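Local coordinates for protein terminase large subunit (Bacillus phage spp1, PDB 2WBN) that drives viral DNA into empty capsids as an ATP-powered motor and cuts the genome with a metal-dependent C-terminal nuclease domain, at residues 37-42 with 154-159; 55-60 with 116-121; 132-137 with 199-204. All coordinates share one frame; numbering follows the deposited sequence.

Interaction 1: 37-42 with 154-159; sequences EGIITD and VIDPLR
Asp-156 turns its carboxylate into the backbone of the loop 37-42 and meets it with both oxygens. OD1 accepts from the N-H of Gly-38 (N to OD1 2.9 Å), and OD2 from that of Ile-40 (N to OD2 3.2 Å, the N-H pointing at it within about 20° of a straight line). Both donors stand above the carboxylate plane. The N-H of Leu-158 approaches OD1 from the opposite face to Gly-38 N, closing an Asx turn, so that one oxygen ties the loop to the residues just past strand 152-155. Placing CG opposite the backbone N (chi1 -171°) swings the carboxylate across to the loop.

Arg-159 takes up the next part of the loop. Its chain runs extended from CG to NE, and NE and NH2 then grip the carbonyl of Ile-40 side-on, NE to O 2.9 Å and NH2 to O 2.8 Å, from one face of the peptide. The carbonyl oxygen lies near the guanidinium plane. NH2 also makes a salt bridge to Asp-42 OD1 (3.0 Å), on the anti side of a carboxylate turned 66° from the guanidinium. A long ionic contact to Asp-156 joins the three charges in one network, which probably steadies the arginine.

Apolar groups flank this polar centre. Ile-39 CG2 rests on Val-154 CG1 at 3.9 Å, while the Leu-158 side chain crosses that of Glu-37 at about a right angle, its methyls near the aliphatic carbons.

Thr-41 N-caps helix 42-47, and Val-45 of that helix touches both Ile-40 and Arg-159. The contact thus ties the link between edge strand 33-35 and helix 42-47 to the end of the adjacent parallel strand 152-155, whose Ile-155 packs against helix 161-169.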
loop_
_atom_site.group_PDB
_atom_site.type_symbol
_atom_site.label_atom_id
_atom_site.label_comp_id
_atom_site.label_asym_id
_atom_site.label_seq_id
_atom_site.Cartn_x
_atom_site.Cartn_y
_atom_site.Cartn_z
ATOM N N GLU A 37 -3.044 0.210 -18.679
ATOM C CA GLU A 37 -4.448 -0.172 -18.555
ATOM C C GLU A 37 -4.635 -1.573 -19.120
ATOM O O GLU A 37 -4.163 -1.872 -20.216
ATOM C CB GLU A 37 -5.374 0.818 -19.285
ATOM C CG GLU A 37 -5.408 2.224 -18.675
ATOM C CD GLU A 37 -6.501 3.118 -19.258
ATOM O OE1 GLU A 37 -6.951 2.853 -20.382
ATOM O OE2 GLU A 37 -6.919 4.078 -18.579
ATOM N N GLY A 38 -5.316 -2.421 -18.347
ATOM C CA GLY A 38 -5.509 -3.815 -18.696
ATOM C C GLY A 38 -4.358 -4.771 -18.450
ATOM O O GLY A 38 -4.484 -5.935 -18.759
ATOM N N ILE A 39 -3.243 -4.306 -17.888
ATOM C CA ILE A 39 -2.056 -5.149 -17.727
ATOM C C ILE A 39 -2.280 -6.321 -16.749
ATOM O O ILE A 39 -1.554 -7.312 -16.799
ATOM C CB ILE A 39 -0.830 -4.289 -17.282
ATOM C CG1 ILE A 39 0.493 -4.977 -17.612
ATOM C CG2 ILE A 39 -0.936 -3.910 -15.782
ATOM C CD1 ILE A 39 1.700 -4.050 -17.390
ATOM N N ILE A 40 -3.272 -6.213 -15.863
ATOM C CA ILE A 40 -3.656 -7.337 -14.995
ATOM C C ILE A 40 -5.053 -7.814 -15.401
ATOM O O ILE A 40 -6.002 -7.037 -15.349
ATOM C CB ILE A 40 -3.644 -6.947 -13.497
ATOM C CG1 ILE A 40 -2.216 -6.583 -13.056
ATOM C CG2 ILE A 40 -4.182 -8.092 -12.645
ATOM C CD1 ILE A 40 -2.125 -5.773 -11.778
ATOM N N THR A 41 -5.170 -9.078 -15.827
ATOM C CA THR A 41 -6.462 -9.632 -16.270
ATOM C C THR A 41 -7.289 -10.174 -15.101
ATOM O O THR A 41 -6.781 -10.462 -14.006
ATOM C CB THR A 41 -6.303 -10.782 -17.309
ATOM O OG1 THR A 41 -5.582 -11.863 -16.714
ATOM C CG2 THR A 41 -5.583 -10.313 -18.589
ATOM N N ASP A 42 -8.583 -10.307 -15.346
ATOM C CA ASP A 42 -9.488 -10.927 -14.383
ATOM C C ASP A 42 -9.025 -12.344 -14.005
ATOM O O ASP A 42 -9.081 -12.735 -12.835
ATOM C CB ASP A 42 -10.894 -10.982 -14.980
ATOM C CG ASP A 42 -11.672 -9.688 -14.790
ATOM O OD1 ASP A 42 -11.120 -8.678 -14.280
ATOM O OD2 ASP A 42 -12.863 -9.688 -15.172
ATOM N N VAL A 154 3.802 -3.857 -10.657
ATOM C CA VAL A 154 2.869 -3.988 -11.773
ATOM C C VAL A 154 1.534 -3.437 -11.343
ATOM O O VAL A 154 0.920 -3.930 -10.382
ATOM C CB VAL A 154 2.698 -5.455 -12.243
ATOM C CG1 VAL A 154 1.812 -5.525 -13.477
ATOM C CG2 VAL A 154 4.051 -6.095 -12.529
ATOM N N ILE A 155 1.086 -2.413 -12.056
ATOM C CA ILE A 155 -0.095 -1.658 -11.689
ATOM C C ILE A 155 -0.965 -1.423 -12.909
ATOM O O ILE A 155 -0.506 -0.908 -13.940
ATOM C CB ILE A 155 0.258 -0.274 -11.069
ATOM C CG1 ILE A 155 1.312 -0.388 -9.958
ATOM C CG2 ILE A 155 -1.037 0.426 -10.507
ATOM C CD1 ILE A 155 1.967 0.959 -9.623
ATOM N N ASP A 156 -2.235 -1.761 -12.763
ATOM C CA ASP A 156 -3.235 -1.534 -13.785
ATOM C C ASP A 156 -4.101 -0.351 -13.335
ATOM O O ASP A 156 -4.879 -0.480 -12.361
ATOM C CB ASP A 156 -4.073 -2.793 -13.890
ATOM C CG ASP A 156 -5.028 -2.798 -15.068
ATOM O OD1 ASP A 156 -5.422 -1.714 -15.573
ATOM O OD2 ASP A 156 -5.411 -3.929 -15.463
ATOM N N PRO A 157 -3.979 0.801 -14.018
ATOM C CA PRO A 157 -4.769 1.950 -13.615
ATOM C C PRO A 157 -6.278 1.736 -13.690
ATOM O O PRO A 157 -7.025 2.489 -13.112
ATOM C CB PRO A 157 -4.331 3.046 -14.585
ATOM C CG PRO A 157 -3.071 2.616 -15.114
ATOM C CD PRO A 157 -3.149 1.120 -15.193
ATOM N N LEU A 158 -6.739 0.743 -14.444
ATOM C CA LEU A 158 -8.166 0.434 -14.467
ATOM C C LEU A 158 -8.665 -0.128 -13.135
ATOM O O LEU A 158 -9.839 0.039 -12.793
ATOM C CB LEU A 158 -8.473 -0.548 -15.611
ATOM C CG LEU A 158 -8.190 -0.034 -17.016
ATOM C CD1 LEU A 158 -8.594 -1.077 -18.104
ATOM C CD2 LEU A 158 -8.935 1.264 -17.252
ATOM N N ARG A 159 -7.774 -0.783 -12.387
ATOM C CA ARG A 159 -8.102 -1.388 -11.102
ATOM C C ARG A 159 -7.722 -0.499 -9.955
ATOM O O ARG A 159 -8.491 -0.377 -8.992
ATOM C CB ARG A 159 -7.345 -2.705 -10.924
ATOM C CG ARG A 159 -7.641 -3.706 -11.980
ATOM C CD ARG A 159 -6.840 -4.998 -11.834
ATOM N NE ARG A 159 -7.174 -5.870 -12.946
ATOM C CZ ARG A 159 -8.230 -6.681 -12.985
ATOM N NH1 ARG A 159 -9.057 -6.786 -11.948
ATOM N NH2 ARG A 159 -8.452 -7.399 -14.073
#

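Interaction 2: 55-60 with 116-121; sequences LDFGYG and RSIDAL
Ser-117 lays its CB over one face of the Phe-57 ring, a CH-pi contact with CB 3.7 Å from the ring centroid and 14° off the normal. The ring is held between strand and helix: Leu-55 CG, from the same strand, lies over the opposite face, offset toward the rim. At the edge, near the ring plane, are two carbons of the helix. Ile-118 CG1 approaches CE1 at 3.7 Å, its side chain crossing the ring at about a right angle, and Leu-121, pointing back toward the ring, brings CD1 to 3.9 Å from CE2. The same Leu-121 methyl meets Leu-55 CD2 tip to tip at 3.8 Å, so one leucine bridges ring and strand. Residues 117, 118 and 121 form one side of helix 115-124, and with CG opposite its carbonyl carbon (chi1 -71°) Phe-57 directs its ring onto that side.

The hydroxyl of Ser-117 plays no part in this CH-pi contact; OG is hydrogen-bonded to Glu-114. Leu-91 of helix 91-100 and Ala-110 of strand 108-110 add to the apolar surroundings.

Between the two packed residues, Asp-56 faces away from the helix toward the nuclease site, where it binds both manganese ions. Its OD1 accepts the N-H of Gly-58 in an Asx turn (N to OD1 2.9 Å), its OD2 is hydrogen-bonded to Tyr-197 OH, and Asp-111, ligand of the first ion, accepts the N-H of Phe-57. Ring and helix meet through carbon atoms alone, whereas the hydrogen bonds of Asp-56 and of Phe-57 N lie toward the metal site; an anchored Phe-57 is consistent with a fixed backbone at the catalytic aspartate.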
loop_
_atom_site.group_PDB
_atom_site.type_symbol
_atom_site.label_atom_id
_atom_site.label_comp_id
_atom_site.label_asym_id
_atom_site.label_seq_id
_atom_site.Cartn_x
_atom_site.Cartn_y
_atom_site.Cartn_z
ATOM N N LEU A 55 -2.896 -0.731 5.289
ATOM C CA LEU A 55 -3.888 0.297 5.573
ATOM C C LEU A 55 -3.229 1.448 6.292
ATOM O O LEU A 55 -2.584 1.252 7.319
ATOM C CB LEU A 55 -5.029 -0.277 6.417
ATOM C CG LEU A 55 -6.077 0.729 6.899
ATOM C CD1 LEU A 55 -6.787 1.409 5.746
ATOM C CD2 LEU A 55 -7.071 0.032 7.803
ATOM N N ASP A 56 -3.375 2.639 5.726
ATOM C CA ASP A 56 -3.037 3.861 6.379
ATOM C C ASP A 56 -4.338 4.599 6.694
ATOM O O ASP A 56 -5.194 4.712 5.831
ATOM C CB ASP A 56 -2.131 4.723 5.509
ATOM C CG ASP A 56 -1.599 5.929 6.271
ATOM O OD1 ASP A 56 -2.378 6.886 6.505
ATOM O OD2 ASP A 56 -0.422 5.900 6.692
ATOM N N PHE A 57 -4.476 5.091 7.922
ATOM C CA PHE A 57 -5.744 5.656 8.389
ATOM C C PHE A 57 -6.028 7.088 7.964
ATOM O O PHE A 57 -7.166 7.562 8.092
ATOM C CB PHE A 57 -5.847 5.542 9.910
ATOM C CG PHE A 57 -6.057 4.138 10.389
ATOM C CD1 PHE A 57 -5.041 3.450 11.023
ATOM C CD2 PHE A 57 -7.268 3.488 10.163
ATOM C CE1 PHE A 57 -5.227 2.131 11.452
ATOM C CE2 PHE A 57 -7.464 2.179 10.581
ATOM C CZ PHE A 57 -6.436 1.497 11.221
ATOM N N GLY A 58 -5.016 7.787 7.466
ATOM C CA GLY A 58 -5.194 9.198 7.161
ATOM C C GLY A 58 -5.091 9.992 8.452
ATOM O O GLY A 58 -5.175 9.445 9.543
ATOM N N TYR A 59 -4.907 11.278 8.305
ATOM C CA TYR A 59 -4.680 12.180 9.400
ATOM C C TYR A 59 -4.728 13.579 8.800
ATOM O O TYR A 59 -4.109 13.845 7.762
ATOM C CB TYR A 59 -3.327 11.903 10.055
ATOM C CG TYR A 59 -2.988 12.849 11.190
ATOM C CD1 TYR A 59 -3.825 12.982 12.278
ATOM C CD2 TYR A 59 -1.825 13.614 11.167
ATOM C CE1 TYR A 59 -3.525 13.862 13.307
ATOM C CE2 TYR A 59 -1.512 14.495 12.209
ATOM C CZ TYR A 59 -2.356 14.610 13.271
ATOM O OH TYR A 59 -2.047 15.487 14.302
ATOM N N GLY A 60 -5.487 14.467 9.436
ATOM C CA GLY A 60 -5.722 15.805 8.902
ATOM C C GLY A 60 -6.418 15.634 7.566
ATOM O O GLY A 60 -7.361 14.843 7.463
ATOM N N ARG A 116 -6.451 2.761 18.399
ATOM C CA ARG A 116 -7.878 2.594 18.701
ATOM C C ARG A 116 -8.710 2.450 17.411
ATOM O O ARG A 116 -9.815 1.907 17.448
ATOM C CB ARG A 116 -8.409 3.742 19.552
ATOM C CG ARG A 116 -7.553 4.148 20.776
ATOM C CD ARG A 116 -7.117 2.988 21.636
ATOM N NE ARG A 116 -7.992 2.749 22.762
ATOM C CZ ARG A 116 -8.853 1.744 22.896
ATOM N NH1 ARG A 116 -9.006 0.850 21.936
ATOM N NH2 ARG A 116 -9.585 1.652 23.989
ATOM N N SER A 117 -8.189 2.934 16.284
ATOM C CA SER A 117 -8.838 2.692 14.982
ATOM C C SER A 117 -8.709 1.231 14.620
ATOM O O SER A 117 -9.639 0.638 14.089
ATOM C CB SER A 117 -8.245 3.551 13.879
ATOM O OG SER A 117 -8.491 4.915 14.144
ATOM N N ILE A 118 -7.548 0.657 14.900
ATOM C CA ILE A 118 -7.338 -0.786 14.769
ATOM C C ILE A 118 -8.306 -1.583 15.661
ATOM O O ILE A 118 -8.980 -2.499 15.184
ATOM C CB ILE A 118 -5.882 -1.154 15.065
ATOM C CG1 ILE A 118 -4.971 -0.590 13.964
ATOM C CG2 ILE A 118 -5.708 -2.673 15.163
ATOM C CD1 ILE A 118 -3.521 -0.779 14.230
ATOM N N ASP A 119 -8.386 -1.209 16.933
ATOM C CA ASP A 119 -9.321 -1.833 17.884
ATOM C C ASP A 119 -10.751 -1.734 17.335
ATOM O O ASP A 119 -11.474 -2.718 17.302
ATOM C CB ASP A 119 -9.271 -1.125 19.243
ATOM C CG ASP A 119 -7.982 -1.401 20.041
ATOM O OD1 ASP A 119 -7.261 -2.379 19.775
ATOM O OD2 ASP A 119 -7.706 -0.625 20.979
ATOM N N ALA A 120 -11.142 -0.534 16.905
ATOM C CA ALA A 120 -12.469 -0.288 16.325
ATOM C C ALA A 120 -12.811 -1.229 15.166
ATOM O O ALA A 120 -13.884 -1.830 15.150
ATOM C CB ALA A 120 -12.587 1.165 15.855
ATOM N N LEU A 121 -11.904 -1.349 14.200
ATOM C CA LEU A 121 -12.144 -2.237 13.053
ATOM C C LEU A 121 -12.312 -3.696 13.488
ATOM O O LEU A 121 -13.119 -4.417 12.904
ATOM C CB LEU A 121 -11.034 -2.125 12.003
ATOM C CG LEU A 121 -11.100 -0.920 11.054
ATOM C CD1 LEU A 121 -9.820 -0.862 10.234
ATOM C CD2 LEU A 121 -12.322 -0.964 10.124
#

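Interaction 3: 132-137 with 199-204; sequences GAKKGP and FERDMK
Glu-200 reaches across from the turn after helix 190-198 to take two consecutive backbone N-H groups of the loop that follows strand 130-132, an edge strand of the RNase H-like nuclease fold. OE2 accepts from Lys-134 N (2.7 Å) with its syn lone pair, and OE1 from Lys-135 N (3.0 Å) on its syn side, 30° out of the carboxylate plane. The glutamate has CG between its backbone N and carbonyl carbon (chi1 70°) and is extended from there, which carries the carboxylate straight to the loop. Ala-133 CB packs against OE1, and Ile-109 of strand 108-110 touches both Ala-133 and Glu-200. In this buried part the carboxylate is gripped on another side as well: Arg-201 NE bonds to OE2 at 2.6 Å on the anti side, with OE2 in the guanidinium plane, so OE2 serves two firm donors. Their combined positive potential would be expected to favour the charged form of the acid.

Where Lys-134 meets Arg-201 the contact is looser and more open to solvent. The aliphatic part of the exposed lysine crosses the arginine at about a right angle, CD lying over the centre of one guanidinium face, 3.6 Å above the plane. That brings two like charges together, but Glu-131 makes salt bridges to both Lys-134 NZ and Arg-201 NH2 and would offset their repulsion. Lys-135 instead runs antiparallel alongside Glu-200, its extended chain carrying the amine beyond the carboxylate to buried selenomethionine Met-203, where NZ comes to 3.6 Å from SE.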
loop_
_atom_site.group_PDB
_atom_site.type_symbol
_atom_site.label_atom_id
_atom_site.label_comp_id
_atom_site.label_asym_id
_atom_site.label_seq_id
_atom_site.Cartn_x
_atom_site.Cartn_y
_atom_site.Cartn_z
ATOM N N GLY A 132 -1.557 -4.173 13.901
ATOM C CA GLY A 132 -0.700 -3.015 13.791
ATOM C C GLY A 132 0.604 -3.372 13.109
ATOM O O GLY A 132 1.143 -4.468 13.327
ATOM N N ALA A 133 1.093 -2.469 12.258
ATOM C CA ALA A 133 2.435 -2.583 11.715
ATOM C C ALA A 133 3.415 -2.643 12.880
ATOM O O ALA A 133 3.379 -1.796 13.759
ATOM C CB ALA A 133 2.763 -1.402 10.822
ATOM N N LYS A 134 4.273 -3.660 12.873
ATOM C CA LYS A 134 5.300 -3.832 13.900
ATOM C C LYS A 134 6.444 -2.837 13.739
ATOM O O LYS A 134 7.023 -2.387 14.733
ATOM C CB LYS A 134 5.849 -5.267 13.883
ATOM C CG LYS A 134 4.873 -6.298 14.438
ATOM C CD LYS A 134 5.399 -7.725 14.289
ATOM C CE LYS A 134 4.660 -8.692 15.224
ATOM N NZ LYS A 134 3.171 -8.571 15.071
ATOM N N LYS A 135 6.772 -2.494 12.496
ATOM C CA LYS A 135 7.897 -1.604 12.244
ATOM C C LYS A 135 7.542 -0.168 12.607
ATOM O O LYS A 135 6.375 0.214 12.590
ATOM C CB LYS A 135 8.367 -1.698 10.797
ATOM C CG LYS A 135 9.176 -2.953 10.481
ATOM C CD LYS A 135 9.885 -2.785 9.153
ATOM C CE LYS A 135 10.779 -3.960 8.794
ATOM N NZ LYS A 135 11.245 -3.744 7.399
ATOM N N GLY A 136 8.569 0.607 12.947
ATOM C CA GLY A 136 8.394 1.944 13.502
ATOM C C GLY A 136 8.641 3.038 12.488
ATOM O O GLY A 136 8.795 2.757 11.307
ATOM N N PRO A 137 8.688 4.301 12.951
ATOM C CA PRO A 137 8.924 5.422 12.039
ATOM C C PRO A 137 10.308 5.395 11.374
ATOM O O PRO A 137 10.450 5.883 10.248
ATOM C CB PRO A 137 8.765 6.654 12.939
ATOM C CG PRO A 137 8.047 6.158 14.175
ATOM C CD PRO A 137 8.504 4.753 14.344
ATOM N N PHE A 199 3.904 -4.982 3.127
ATOM C CA PHE A 199 5.096 -5.807 2.884
ATOM C C PHE A 199 6.168 -5.768 3.973
ATOM O O PHE A 199 7.274 -6.272 3.756
ATOM C CB PHE A 199 5.730 -5.393 1.566
ATOM C CG PHE A 199 4.966 -5.868 0.385
ATOM C CD1 PHE A 199 4.006 -5.064 -0.202
ATOM C CD2 PHE A 199 5.148 -7.155 -0.090
ATOM C CE1 PHE A 199 3.274 -5.523 -1.299
ATOM C CE2 PHE A 199 4.420 -7.608 -1.176
ATOM C CZ PHE A 199 3.479 -6.798 -1.764
ATOM N N GLU A 200 5.863 -5.203 5.141
ATOM C CA GLU A 200 6.900 -5.063 6.174
ATOM C C GLU A 200 7.511 -6.402 6.612
ATOM O O GLU A 200 8.690 -6.454 6.940
ATOM C CB GLU A 200 6.398 -4.257 7.386
ATOM C CG GLU A 200 5.360 -4.955 8.246
ATOM C CD GLU A 200 5.203 -4.323 9.630
ATOM O OE1 GLU A 200 5.607 -3.160 9.847
ATOM O OE2 GLU A 200 4.671 -5.014 10.515
ATOM N N ARG A 201 6.720 -7.476 6.612
ATOM C CA ARG A 201 7.212 -8.795 7.068
ATOM C C ARG A 201 8.002 -9.541 5.994
ATOM O O ARG A 201 8.539 -10.613 6.263
ATOM C CB ARG A 201 6.066 -9.710 7.527
ATOM C CG ARG A 201 5.008 -9.077 8.434
ATOM C CD ARG A 201 5.591 -8.512 9.721
ATOM N NE ARG A 201 4.628 -7.653 10.418
ATOM C CZ ARG A 201 3.590 -8.087 11.135
ATOM N NH1 ARG A 201 3.361 -9.390 11.286
ATOM N NH2 ARG A 201 2.781 -7.205 11.726
ATOM N N ASP A 202 8.061 -9.004 4.777
ATOM C CA ASP A 202 8.728 -9.700 3.681
ATOM C C ASP A 202 10.124 -9.161 3.405
ATOM O O ASP A 202 10.785 -9.621 2.490
ATOM C CB ASP A 202 7.876 -9.606 2.425
ATOM C CG ASP A 202 6.566 -10.337 2.564
ATOM O OD1 ASP A 202 5.512 -9.675 2.683
ATOM O OD2 ASP A 202 6.586 -11.586 2.541
HETATM N N MSE A 203 10.586 -8.212 4.215
HETATM C CA MSE A 203 11.801 -7.474 3.891
HETATM C C MSE A 203 13.028 -8.005 4.639
HETATM O O MSE A 203 12.898 -8.825 5.549
HETATM C CB MSE A 203 11.594 -5.997 4.166
HETATM C CG MSE A 203 10.329 -5.455 3.543
HETATM SE SE MSE A 203 10.046 -3.625 4.045
HETATM C CE MSE A 203 8.485 -3.226 2.923
ATOM N N LYS A 204 14.201 -7.510 4.224
ATOM C CA LYS A 204 15.542 -8.062 4.548
ATOM C C LYS A 204 16.018 -8.985 3.424
ATOM O O LYS A 204 15.919 -10.209 3.521
ATOM C CB LYS A 204 15.623 -8.786 5.911
ATOM C CG LYS A 204 15.366 -7.884 7.116
ATOM C CD LYS A 204 15.732 -8.571 8.414
ATOM C CE LYS A 204 15.377 -7.685 9.602
ATOM N NZ LYS A 204 15.886 -8.233 10.891
#

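Interaction 2 is the buried, apolar contact of the three, whereas interactions 1 and 3 are partly buried and rely on carboxylates that accept backbone N-H groups of a loop, each with an arginine beside the acid. Interactions 1 and 2 reach the same mixed sheet from opposite sides of the chain's centre, their own centres about 28 Å apart; interaction 1 binds the end carrying edge strand 33-35, away from the metal site. Interactions 2 and 3 touch, Ile-118 CD1 lying 3.6 Å from Gly-132 CA; interaction 2 includes manganese-binding Asp-56, and interaction 3 lies near it through Ala-133, in the loop after edge strand 130-132.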